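Local coordinates for protein D-alanyl-D-alanine carboxypeptidase (Streptococcus pneumoniae R6, PDB 1XP4) that probably removes the terminal D-alanine from cell-wall peptide precursors, as a serine D-alanyl-D-alanine carboxypeptidase involved in peptidoglycan synthesis, at residues A[311-316]-A[347-352]; A[18-23]-A[172-177]; A[84-89]-A[94-99]; A[46-51]-A[98-103]; A[140-143]-A[148-151]. All coordinates share one frame; numbering follows the deposited sequence.

Contact 1. Residues A[311-316]-A[347-352]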
# COMPACT_ATOMS: atom_id res chain seq x y z
N GLU A 311 2.79 -12.64 20.93
CA GLU A 311 3.74 -11.72 20.30
C GLU A 311 3.53 -10.42 21.04
O GLU A 311 2.60 -10.27 21.79
CB GLU A 311 3.43 -11.52 18.83
CG GLU A 311 3.72 -12.79 18.01
CD GLU A 311 3.47 -12.56 16.53
OE1 GLU A 311 2.89 -11.54 16.17
OE2 GLU A 311 3.92 -13.38 15.73
N ASP A 312 4.44 -9.45 20.86
CA ASP A 312 4.24 -8.24 21.66
C ASP A 312 3.14 -7.33 21.02
O ASP A 312 3.15 -7.07 19.82
CB ASP A 312 5.60 -7.48 21.72
CG ASP A 312 6.49 -7.90 22.92
OD1 ASP A 312 6.00 -8.59 23.78
OD2 ASP A 312 7.64 -7.49 23.00
N ILE A 313 2.23 -6.78 21.82
CA ILE A 313 1.17 -5.94 21.30
C ILE A 313 1.42 -4.46 21.58
O ILE A 313 1.66 -4.07 22.72
CB ILE A 313 -0.19 -6.36 21.89
CG1 ILE A 313 -0.48 -7.81 21.50
CG2 ILE A 313 -1.30 -5.44 21.37
CD1 ILE A 313 -1.81 -8.34 22.01
N TYR A 314 1.36 -3.66 20.52
CA TYR A 314 1.54 -2.22 20.60
C TYR A 314 0.31 -1.52 20.03
O TYR A 314 -0.44 -2.10 19.25
CB TYR A 314 2.78 -1.77 19.81
CG TYR A 314 4.11 -2.23 20.36
CD1 TYR A 314 4.54 -3.54 20.17
CD2 TYR A 314 4.94 -1.36 21.06
CE1 TYR A 314 5.78 -3.97 20.66
CE2 TYR A 314 6.17 -1.77 21.55
CZ TYR A 314 6.59 -3.08 21.35
OH TYR A 314 7.81 -3.49 21.83
N LEU A 315 0.13 -0.26 20.42
CA LEU A 315 -0.99 0.56 19.95
C LEU A 315 -0.46 1.94 19.61
O LEU A 315 0.53 2.39 20.20
CB LEU A 315 -2.05 0.71 21.03
CG LEU A 315 -2.72 -0.52 21.62
CD1 LEU A 315 -3.71 -0.04 22.63
CD2 LEU A 315 -3.42 -1.34 20.55
N ILE A 316 -1.11 2.61 18.67
CA ILE A 316 -0.71 3.96 18.31
C ILE A 316 -1.27 4.86 19.39
O ILE A 316 -2.43 4.71 19.79
CB ILE A 316 -1.30 4.39 16.96
CG1 ILE A 316 -1.01 3.35 15.89
CG2 ILE A 316 -0.69 5.72 16.53
CD1 ILE A 316 -1.45 3.78 14.53
N GLY A 347 -9.51 -15.64 21.83
CA GLY A 347 -10.19 -14.38 22.02
C GLY A 347 -9.46 -13.28 21.30
O GLY A 347 -8.47 -13.53 20.62
N HIS A 348 -9.94 -12.05 21.45
CA HIS A 348 -9.31 -10.91 20.80
C HIS A 348 -9.28 -9.67 21.67
O HIS A 348 -10.21 -9.39 22.42
CB HIS A 348 -10.04 -10.59 19.49
CG HIS A 348 -9.79 -11.59 18.40
ND1 HIS A 348 -10.47 -12.79 18.31
CD2 HIS A 348 -8.89 -11.60 17.39
CE1 HIS A 348 -10.01 -13.48 17.28
NE2 HIS A 348 -9.04 -12.78 16.71
N LEU A 349 -8.17 -8.93 21.58
CA LEU A 349 -7.99 -7.69 22.33
C LEU A 349 -8.27 -6.59 21.31
O LEU A 349 -7.50 -6.43 20.36
CB LEU A 349 -6.55 -7.55 22.81
CG LEU A 349 -6.19 -7.70 24.29
CD1 LEU A 349 -4.70 -7.45 24.48
CD2 LEU A 349 -6.99 -6.69 25.11
N THR A 350 -9.35 -5.85 21.48
CA THR A 350 -9.67 -4.79 20.53
C THR A 350 -9.43 -3.42 21.12
O THR A 350 -9.77 -3.17 22.28
CB THR A 350 -11.14 -4.86 20.08
OG1 THR A 350 -11.99 -4.59 21.20
CG2 THR A 350 -11.46 -6.25 19.54
N TYR A 351 -8.84 -2.53 20.32
CA TYR A 351 -8.54 -1.17 20.76
C TYR A 351 -9.72 -0.27 20.43
O TYR A 351 -10.02 -0.01 19.26
CB TYR A 351 -7.27 -0.68 20.06
CG TYR A 351 -6.95 0.80 20.21
CD1 TYR A 351 -7.29 1.50 21.36
CD2 TYR A 351 -6.26 1.48 19.20
CE1 TYR A 351 -6.96 2.85 21.51
CE2 TYR A 351 -5.92 2.82 19.34
CZ TYR A 351 -6.27 3.50 20.50
OH TYR A 351 -5.93 4.83 20.65
N GLU A 352 -10.39 0.21 21.47
CA GLU A 352 -11.54 1.10 21.29
C GLU A 352 -11.01 2.53 21.14
O GLU A 352 -11.06 3.35 22.05
CB GLU A 352 -12.48 0.95 22.50
CG GLU A 352 -12.75 -0.52 22.83
CD GLU A 352 -13.60 -0.73 24.07
OE1 GLU A 352 -14.84 -0.64 23.97
OE2 GLU A 352 -13.02 -0.98 25.15
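Leu315 lies over one face of the Tyr351 ring with its CD1. This Leu315 CD1 sits 4.3 Å from the centroid of the Tyr351 ring and 19° off the normal, displaced toward the rim, which meets the geometry of a CH-pi contact. The other branch turns to the root of the ring, with Leu315 CD2 3.9 Å from Tyr351 CB. Tyr351 carries its ring trans to the backbone N (chi1 169°), and this lays the ring alongside the end of segment 311-316. There Tyr351 OH comes within 3.6 Å of Ile316 O without bonding to it; the hydroxyl has a weak hydrogen bond to Gln325 instead. Leu315 CA and Tyr351 CA are 7.8 Å apart, too far for backbone pairing. Strand 313-318 and strand 345-350, just before Tyr351, belong to different sheets of the C-terminal, PBP5-type domain: 313-318 pairs with 278-284, and 345-350 with 368-373. The two sheets meet here mainly through side chains. Further along, Ile313 and Leu349 cross obliquely, joined through their delta methyls, Ile313 CD1 to Leu349 CD1 at 3.9 Å. Phe369 of strand 368-373 touches both Ile313 and Leu315, while Val327 from a loop packs on Leu315 and Tyr351.

Contact 2. Residues A[18-23]-A[172-177]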
# COMPACT_ATOMS: atom_id res chain seq x y z
N ILE A 18 -2.71 12.05 2.73
CA ILE A 18 -3.21 11.26 3.85
C ILE A 18 -2.09 10.32 4.26
O ILE A 18 -1.31 9.85 3.43
CB ILE A 18 -4.45 10.41 3.47
CG1 ILE A 18 -5.07 9.82 4.75
CG2 ILE A 18 -4.05 9.27 2.53
CD1 ILE A 18 -6.39 9.11 4.53
N ALA A 19 -2.01 10.04 5.56
CA ALA A 19 -1.00 9.16 6.09
C ALA A 19 -1.68 8.13 6.98
O ALA A 19 -2.55 8.48 7.78
CB ALA A 19 0.01 9.96 6.89
N VAL A 20 -1.30 6.86 6.86
CA VAL A 20 -1.90 5.83 7.70
C VAL A 20 -0.89 4.82 8.22
O VAL A 20 0.14 4.59 7.59
CB VAL A 20 -3.01 5.05 6.95
CG1 VAL A 20 -4.13 5.98 6.59
CG2 VAL A 20 -2.44 4.38 5.71
N GLU A 21 -1.18 4.24 9.38
CA GLU A 21 -0.30 3.23 9.94
C GLU A 21 -0.70 1.99 9.17
O GLU A 21 -1.84 1.53 9.26
CB GLU A 21 -0.57 3.08 11.44
CG GLU A 21 0.40 2.17 12.15
CD GLU A 21 0.06 0.71 11.98
OE1 GLU A 21 -1.10 0.34 12.26
OE2 GLU A 21 0.96 -0.07 11.58
N ALA A 22 0.23 1.46 8.39
CA ALA A 22 -0.03 0.30 7.54
C ALA A 22 -0.89 -0.80 8.13
O ALA A 22 -1.97 -1.10 7.61
CB ALA A 22 1.28 -0.29 7.05
N ASN A 23 -0.43 -1.39 9.22
CA ASN A 23 -1.14 -2.49 9.81
C ASN A 23 -2.61 -2.28 10.17
O ASN A 23 -3.46 -3.09 9.78
CB ASN A 23 -0.38 -3.01 11.02
CG ASN A 23 -0.83 -4.40 11.40
OD1 ASN A 23 -1.23 -5.18 10.54
ND2 ASN A 23 -0.75 -4.73 12.69
N ASP A 172 -8.40 6.68 -1.13
CA ASP A 172 -8.46 5.51 -1.99
C ASP A 172 -7.06 4.93 -2.21
O ASP A 172 -6.86 3.72 -2.09
CB ASP A 172 -9.07 5.86 -3.34
CG ASP A 172 -10.55 6.17 -3.24
OD1 ASP A 172 -11.24 5.51 -2.43
OD2 ASP A 172 -11.04 7.04 -3.99
N VAL A 173 -6.10 5.80 -2.52
CA VAL A 173 -4.73 5.35 -2.75
C VAL A 173 -4.17 4.64 -1.53
O VAL A 173 -3.54 3.59 -1.65
CB VAL A 173 -3.81 6.53 -3.11
CG1 VAL A 173 -2.41 6.03 -3.36
CG2 VAL A 173 -4.33 7.22 -4.36
N ALA A 174 -4.42 5.21 -0.35
CA ALA A 174 -3.95 4.61 0.90
C ALA A 174 -4.44 3.17 0.97
O ALA A 174 -3.67 2.25 1.26
CB ALA A 174 -4.49 5.40 2.08
N ILE A 175 -5.73 2.98 0.71
CA ILE A 175 -6.31 1.64 0.74
C ILE A 175 -5.52 0.73 -0.22
O ILE A 175 -5.05 -0.34 0.18
CB ILE A 175 -7.81 1.71 0.36
CG1 ILE A 175 -8.59 2.38 1.51
CG2 ILE A 175 -8.35 0.31 0.04
CD1 ILE A 175 -10.10 2.63 1.25
N VAL A 176 -5.36 1.16 -1.46
CA VAL A 176 -4.62 0.40 -2.45
C VAL A 176 -3.22 0.03 -1.94
O VAL A 176 -2.83 -1.14 -1.92
CB VAL A 176 -4.47 1.20 -3.76
CG1 VAL A 176 -3.51 0.49 -4.72
CG2 VAL A 176 -5.85 1.39 -4.40
N ALA A 177 -2.46 1.04 -1.54
CA ALA A 177 -1.12 0.80 -1.03
C ALA A 177 -1.17 -0.20 0.13
O ALA A 177 -0.39 -1.15 0.18
CB ALA A 177 -0.49 2.11 -0.58
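Ala174 directs its methyl group at the strand and is met there by two branched residues, Ile18 and Val20. The apolar part of the contact consists of these three side chains. Ile18 CG2 is 3.9 Å from Ala174 CB, and Val20 CG2 approaches the same methyl, Ala174 CB, to 4.3 Å. Both strand residues use a gamma methyl; in Ile18 the longer CG1 arm runs trans to the backbone N (chi1 -169°), which leaves CG2 to face the helix. Since the small alanine side chain is the meeting point, backbones can come fairly close: Val20 CA and Ala174 CA are 7.2 Å apart.

Polar interactions lie at the end of the strand, where the chain turns, and do not join 18-23 to 172-177 directly. Asn23 N makes a weak hydrogen bond to Glu21 OE2 (3.0 Å), and the other carboxylate oxygen of Glu21 accepts from the backbone of Thr24. One turn further along the helix, Arg178 donates to the carbonyl oxygens of Ala22 and Asn23, so strand end and helix are tied together by hydrogen bonds beyond the apolar patch.

In the fold, strand 17-21 runs between strands 26-31 and 244-253 of the five-stranded antiparallel sheet of the penicillin-binding domain. Ile18 and Val20 point to helix 170-183, whereas Ala19 between them points away and packs on Leu270 and Ile274 of helix 262-277, so that the strand is sandwiched by helices.

Contact 3. Residues A[84-89]-A[94-99]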
# COMPACT_ATOMS: atom_id res chain seq x y z
N ILE A 84 11.88 2.56 -21.14
CA ILE A 84 13.25 2.10 -21.32
C ILE A 84 13.26 1.28 -22.60
O ILE A 84 12.24 0.74 -23.02
CB ILE A 84 13.70 1.23 -20.13
CG1 ILE A 84 12.82 -0.02 -20.03
CG2 ILE A 84 13.58 2.02 -18.83
CD1 ILE A 84 13.16 -0.91 -18.86
N PRO A 85 14.42 1.19 -23.26
CA PRO A 85 14.51 0.42 -24.50
C PRO A 85 14.02 -1.02 -24.31
O PRO A 85 14.36 -1.66 -23.32
CB PRO A 85 16.00 0.47 -24.83
CG PRO A 85 16.42 1.80 -24.24
CD PRO A 85 15.72 1.79 -22.92
N MSE A 86 13.23 -1.50 -25.26
CA MSE A 86 12.71 -2.87 -25.22
C MSE A 86 12.77 -3.47 -26.62
O MSE A 86 11.85 -4.15 -27.06
CB MSE A 86 11.26 -2.88 -24.73
CG MSE A 86 11.13 -2.66 -23.25
SE MSE A 86 9.29 -2.63 -22.69
CE MSE A 86 9.57 -1.85 -20.94
N GLU A 87 13.88 -3.20 -27.30
CA GLU A 87 14.07 -3.66 -28.66
C GLU A 87 14.03 -5.16 -28.88
O GLU A 87 13.98 -5.62 -30.01
CB GLU A 87 15.38 -3.08 -29.22
CG GLU A 87 15.29 -1.58 -29.52
CD GLU A 87 14.12 -1.24 -30.43
OE1 GLU A 87 13.95 -1.95 -31.45
OE2 GLU A 87 13.37 -0.28 -30.13
N ALA A 88 14.05 -5.93 -27.80
CA ALA A 88 13.99 -7.38 -27.90
C ALA A 88 12.53 -7.85 -27.88
O ALA A 88 12.24 -9.02 -28.12
CB ALA A 88 14.76 -8.01 -26.76
N ARG A 89 11.62 -6.91 -27.59
CA ARG A 89 10.18 -7.18 -27.54
C ARG A 89 9.73 -8.46 -26.82
O ARG A 89 8.68 -9.01 -27.13
CB ARG A 89 9.59 -7.16 -28.96
CG ARG A 89 9.37 -5.77 -29.55
CD ARG A 89 9.37 -5.85 -31.07
NE ARG A 89 8.22 -5.21 -31.70
CZ ARG A 89 6.96 -5.60 -31.53
NH1 ARG A 89 6.68 -6.61 -30.73
NH2 ARG A 89 5.98 -4.98 -32.17
N GLU A 94 9.16 -10.80 -14.17
CA GLU A 94 9.97 -10.17 -13.13
C GLU A 94 10.68 -8.95 -13.71
O GLU A 94 10.81 -7.92 -13.05
CB GLU A 94 10.99 -11.17 -12.58
CG GLU A 94 11.91 -10.60 -11.49
CD GLU A 94 12.83 -11.66 -10.87
OE1 GLU A 94 13.60 -12.29 -11.62
OE2 GLU A 94 12.78 -11.85 -9.64
N GLU A 95 11.14 -9.06 -14.95
CA GLU A 95 11.84 -7.95 -15.56
C GLU A 95 10.92 -6.75 -15.74
O GLU A 95 11.29 -5.61 -15.41
CB GLU A 95 12.45 -8.38 -16.90
CG GLU A 95 13.47 -9.50 -16.73
CD GLU A 95 14.26 -9.77 -17.99
OE1 GLU A 95 13.65 -10.18 -19.01
OE2 GLU A 95 15.50 -9.58 -17.96
N LEU A 96 9.72 -6.99 -16.25
CA LEU A 96 8.76 -5.91 -16.45
C LEU A 96 8.30 -5.35 -15.10
O LEU A 96 8.15 -4.14 -14.94
CB LEU A 96 7.56 -6.42 -17.24
CG LEU A 96 7.91 -6.89 -18.65
CD1 LEU A 96 6.66 -7.46 -19.31
CD2 LEU A 96 8.47 -5.73 -19.46
N LEU A 97 8.09 -6.24 -14.15
CA LEU A 97 7.67 -5.84 -12.82
C LEU A 97 8.70 -4.87 -12.23
O LEU A 97 8.36 -3.84 -11.67
CB LEU A 97 7.56 -7.06 -11.92
CG LEU A 97 6.22 -7.27 -11.21
CD1 LEU A 97 6.33 -8.50 -10.33
CD2 LEU A 97 5.86 -6.04 -10.39
N GLU A 98 9.97 -5.23 -12.38
CA GLU A 98 11.04 -4.40 -11.87
C GLU A 98 11.04 -3.08 -12.64
O GLU A 98 11.13 -2.01 -12.05
CB GLU A 98 12.38 -5.13 -12.03
CG GLU A 98 13.46 -4.72 -11.04
CD GLU A 98 14.02 -5.90 -10.26
OE1 GLU A 98 13.21 -6.68 -9.70
OE2 GLU A 98 15.25 -6.04 -10.18
N ALA A 99 10.92 -3.17 -13.97
CA ALA A 99 10.90 -1.97 -14.81
C ALA A 99 9.71 -1.07 -14.47
O ALA A 99 9.83 0.16 -14.47
CB ALA A 99 10.86 -2.37 -16.27
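Ile84 reaches from the loop to Ala99 on helix 93-103, and this pair is the closer of the two that make the contact: Ile84 CD1 lies 3.8 Å from Ala99 CB. The isoleucine attains this with CG1 placed between the backbone N and the carbonyl carbon (chi1 62°) and then extended, so that the delta methyl leads. The second pair is looser. Met86, a selenomethionine in the crystal, stretches out in a nearly straight chain toward the helix, and Met86 CE stops 4.3 Å from Leu96 CD2. The backbones are correspondingly farther apart, with 10.1 Å from Met86 CA to Leu96 CA against 8.0 Å from Ile84 CA to Ala99 CA. Phe198 of strand 195-198 packs against both pairs, touching Ile84, Met86 and Ala99.

From Met86 the loop makes a type I beta turn to Arg89, closed by Arg89 N to Met86 O at 2.8 Å. Glu87 and Ala88 in the turn, and Pro85 just before it, are exposed, while Arg89 forms a salt bridge with Asp70. All four residues that touch across the contact are, in contrast, buried.

Helix 93-103 also packs on helix 106-117, through Leu96 on Leu112 and Ala99 on Ala108. In the link between these helices the side chain of Ser104, a predicted active-site residue that fits the (S/Y)xN pattern of penicillin-binding enzymes, is about 9 Å from that of Ala99.

Contact 4. Residues A[46-51]-A[98-103]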
# COMPACT_ATOMS: atom_id res chain seq x y z
N ILE A 46 -2.20 -0.45 -8.56
CA ILE A 46 -3.37 -1.28 -8.74
C ILE A 46 -2.97 -2.35 -9.76
O ILE A 46 -3.26 -3.53 -9.59
CB ILE A 46 -4.56 -0.47 -9.28
CG1 ILE A 46 -4.72 0.82 -8.46
CG2 ILE A 46 -5.83 -1.30 -9.18
CD1 ILE A 46 -5.69 1.81 -9.07
N THR A 47 -2.27 -1.91 -10.81
CA THR A 47 -1.80 -2.81 -11.86
C THR A 47 -0.97 -3.96 -11.30
O THR A 47 -1.25 -5.14 -11.56
CB THR A 47 -0.92 -2.06 -12.88
OG1 THR A 47 -1.71 -1.07 -13.57
CG2 THR A 47 -0.33 -3.03 -13.90
N VAL A 48 0.04 -3.60 -10.54
CA VAL A 48 0.95 -4.55 -9.92
C VAL A 48 0.25 -5.53 -8.97
O VAL A 48 0.74 -6.65 -8.77
CB VAL A 48 2.09 -3.78 -9.20
CG1 VAL A 48 2.68 -4.60 -8.09
CG2 VAL A 48 3.17 -3.40 -10.21
N TYR A 49 -0.88 -5.13 -8.40
CA TYR A 49 -1.62 -6.01 -7.50
C TYR A 49 -2.23 -7.16 -8.27
O TYR A 49 -2.27 -8.28 -7.79
CB TYR A 49 -2.75 -5.27 -6.79
CG TYR A 49 -3.39 -6.09 -5.68
CD1 TYR A 49 -2.86 -6.07 -4.39
CD2 TYR A 49 -4.51 -6.88 -5.93
CE1 TYR A 49 -3.44 -6.82 -3.36
CE2 TYR A 49 -5.10 -7.63 -4.90
CZ TYR A 49 -4.56 -7.60 -3.62
OH TYR A 49 -5.14 -8.31 -2.59
N LEU A 50 -2.72 -6.89 -9.47
CA LEU A 50 -3.31 -7.95 -10.26
C LEU A 50 -2.23 -8.91 -10.75
O LEU A 50 -2.48 -10.11 -10.96
CB LEU A 50 -4.10 -7.36 -11.42
CG LEU A 50 -5.28 -6.46 -11.00
CD1 LEU A 50 -5.98 -5.91 -12.23
CD2 LEU A 50 -6.27 -7.26 -10.16
N VAL A 51 -1.01 -8.39 -10.91
CA VAL A 51 0.12 -9.19 -11.37
C VAL A 51 0.56 -10.19 -10.31
O VAL A 51 0.85 -11.35 -10.62
CB VAL A 51 1.32 -8.29 -11.72
CG1 VAL A 51 2.47 -9.15 -12.21
CG2 VAL A 51 0.93 -7.28 -12.78
N GLU A 98 9.97 -5.23 -12.38
CA GLU A 98 11.04 -4.40 -11.87
C GLU A 98 11.04 -3.08 -12.64
O GLU A 98 11.13 -2.01 -12.05
CB GLU A 98 12.38 -5.13 -12.03
CG GLU A 98 13.46 -4.72 -11.04
CD GLU A 98 14.02 -5.90 -10.26
OE1 GLU A 98 13.21 -6.68 -9.70
OE2 GLU A 98 15.25 -6.04 -10.18
N ALA A 99 10.92 -3.17 -13.97
CA ALA A 99 10.90 -1.97 -14.81
C ALA A 99 9.71 -1.07 -14.47
O ALA A 99 9.83 0.16 -14.47
CB ALA A 99 10.86 -2.37 -16.27
N THR A 100 8.56 -1.68 -14.17
CA THR A 100 7.36 -0.93 -13.83
C THR A 100 7.47 -0.17 -12.52
O THR A 100 7.27 1.05 -12.47
CB THR A 100 6.12 -1.87 -13.74
OG1 THR A 100 5.79 -2.37 -15.04
CG2 THR A 100 4.92 -1.13 -13.20
N LEU A 101 7.80 -0.87 -11.44
CA LEU A 101 7.89 -0.25 -10.13
C LEU A 101 9.09 0.65 -9.89
O LEU A 101 8.99 1.65 -9.20
CB LEU A 101 7.83 -1.33 -9.05
CG LEU A 101 6.50 -2.08 -8.96
CD1 LEU A 101 6.64 -3.28 -8.04
CD2 LEU A 101 5.44 -1.13 -8.44
N VAL A 102 10.23 0.29 -10.47
CA VAL A 102 11.44 1.08 -10.28
C VAL A 102 11.61 2.27 -11.22
O VAL A 102 12.01 3.35 -10.79
CB VAL A 102 12.69 0.18 -10.41
CG1 VAL A 102 13.95 1.01 -10.22
CG2 VAL A 102 12.62 -0.95 -9.38
N SER A 103 11.29 2.07 -12.50
CA SER A 103 11.44 3.14 -13.48
C SER A 103 10.12 3.69 -14.03
O SER A 103 10.11 4.60 -14.85
CB SER A 103 12.29 2.62 -14.63
OG SER A 103 13.46 2.01 -14.12
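Val48 and Leu101 meet tip to tip between two helices, with Val48 CG2 3.7 Å from Leu101 CD2 and 3.8 Å from Leu101 CG. The valine methyl thus rests against the branch point of the leucine, and Val48 CG1 adds a longer approach of 4.2 Å to Leu101 CD1. A chi1 of 155° puts Val48 CG1 anti to the backbone N and CG2 beside it, so that both methyls face Leu101. In the leucine, CG stands beside the backbone N (chi1 -66°); with chi2 near 170° CD1 continues the chain outward, and the second branch, CD2, is the one that meets Val48 CG2. Thr100, one residue earlier, turns its two branches to different tasks. With OG1 next to its own N and bonded to Leu96 O of the preceding helical turn, Thr100 CG2 is left to meet Val48 CG2 at 4.1 Å. A single valine is therefore received by two consecutive residues; Val48 CA and Leu101 CA are 8.2 Å apart. The packing lies beside the predicted active site of the penicillin-binding fold: Lys44, the predicted proton acceptor in the SxxK motif at the start of helix 44-57, has its side chain about 4 Å from that of Thr100, and Lys224, a predicted substrate-binding residue, is equally near Leu101.

Contact 5. Residues A[140-143]-A[148-151]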
# COMPACT_ATOMS: atom_id res chain seq x y z
N THR A 140 -11.89 6.32 -11.11
CA THR A 140 -12.04 6.45 -12.55
C THR A 140 -10.80 5.85 -13.18
O THR A 140 -9.72 6.45 -13.12
CB THR A 140 -12.11 7.91 -12.99
OG1 THR A 140 -13.29 8.52 -12.45
CG2 THR A 140 -12.12 8.01 -14.51
N VAL A 141 -10.94 4.67 -13.77
CA VAL A 141 -9.80 4.00 -14.39
C VAL A 141 -10.03 3.74 -15.86
O VAL A 141 -10.97 3.04 -16.24
CB VAL A 141 -9.48 2.65 -13.69
CG1 VAL A 141 -8.21 2.03 -14.29
CG2 VAL A 141 -9.33 2.85 -12.18
N VAL A 142 -9.17 4.30 -16.69
CA VAL A 142 -9.27 4.12 -18.13
C VAL A 142 -8.04 3.40 -18.70
O VAL A 142 -8.11 2.83 -19.79
CB VAL A 142 -9.46 5.48 -18.83
CG1 VAL A 142 -10.81 6.06 -18.44
CG2 VAL A 142 -8.33 6.45 -18.47
N ASN A 143 -6.92 3.44 -17.97
CA ASN A 143 -5.72 2.75 -18.41
C ASN A 143 -4.92 2.18 -17.26
O ASN A 143 -5.18 2.48 -16.10
CB ASN A 143 -4.83 3.64 -19.30
CG ASN A 143 -4.58 5.01 -18.70
OD1 ASN A 143 -4.00 5.15 -17.63
ND2 ASN A 143 -5.00 6.04 -19.42
N ASN A 148 -1.95 10.18 -19.66
CA ASN A 148 -3.16 10.82 -20.11
C ASN A 148 -3.47 10.14 -21.44
O ASN A 148 -2.55 9.71 -22.14
CB ASN A 148 -2.91 12.31 -20.30
CG ASN A 148 -4.14 13.07 -20.71
OD1 ASN A 148 -4.48 13.12 -21.90
ND2 ASN A 148 -4.84 13.65 -19.74
N ASN A 149 -4.74 10.01 -21.80
CA ASN A 149 -5.09 9.36 -23.05
C ASN A 149 -4.51 10.03 -24.30
O ASN A 149 -4.22 9.36 -25.30
CB ASN A 149 -6.61 9.26 -23.18
CG ASN A 149 -7.19 8.15 -22.33
OD1 ASN A 149 -6.50 7.19 -21.98
ND2 ASN A 149 -8.48 8.26 -22.01
N GLU A 150 -4.34 11.35 -24.27
CA GLU A 150 -3.79 12.05 -25.43
C GLU A 150 -2.44 11.47 -25.79
O GLU A 150 -1.95 11.66 -26.90
CB GLU A 150 -3.64 13.55 -25.16
CG GLU A 150 -4.92 14.25 -24.71
CD GLU A 150 -4.74 15.76 -24.58
OE1 GLU A 150 -3.59 16.21 -24.35
OE2 GLU A 150 -5.75 16.50 -24.68
N THR A 151 -1.82 10.78 -24.83
CA THR A 151 -0.51 10.17 -25.05
C THR A 151 -0.68 8.81 -25.69
O THR A 151 0.25 8.28 -26.30
CB THR A 151 0.26 9.97 -23.72
OG1 THR A 151 0.40 11.22 -23.04
CG2 THR A 151 1.64 9.38 -23.98
O HOH W 1 -7.69 4.32 -22.03
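Asn143 and Asn149 set their side-chain amides almost at right angles, the planes 81° apart. The Asn149 oxygen lies practically within the amide plane of Asn143, whereas the Asn143 nitrogen stands above the carbonyl plane of Asn149, 38° out of it. The two are joined by a hydrogen bond from Asn143 ND2 to Asn149 OD1, 3.2 Å long and bent, with an N-H...O angle of 137°. Val142 comes from the same side of the Asn149 amide: Val142 CG2 lies obliquely before the outer end of the group, 4.0 Å from Asn149 ND2 and just as far from Asn149 OD1. A water molecule approaches from the other side of that plane. It donates to Asn149 OD1 at 3.1 Å and to Val142 O at 2.7 Å, and so forms a second bridge between the segments.

Further partners hold the other ends of the two amides. Asn149 ND2 is bonded to Lys161 O and Asn143 OD1 accepts from Gly146 N, while Leu147 O is a weak second acceptor for Asn143 ND2. Next to the contact, Asn148 OD1 accepts from Glu150 N at 3.0 Å, an Asx turn that shapes the chain where Asn149 is carried.

Asn143 is buried, its side chain about 8 Å from that of Lys44, a predicted catalytic residue, without touching it. Since Asn149 OD1 receives two donors and each amide is bonded at both its oxygen and its nitrogen, the two parts of the loop are tied by buried amides whose polar atoms are satisfied.

All five contacts join buried residues, but their surroundings differ. The centre of contact 2 is about 6 Å from the centre of the chain, that of contact 4 about 12 Å, and those of the other three 22 to 24 Å. Contacts 3 and 4 share helix 93-103, using different faces of it, and touch through Leu97 CD2 and Val48 CG2 at 3.8 Å. Contact 2 meets contact 4 through Val176 and Ile46, and reaches contact 1, in the C-terminal domain, through Glu21 and Ile316. Methyl packing makes up contacts 2, 3 and 4, contact 1 adds a ring face, and contact 5, in a loop, relies on amides and water.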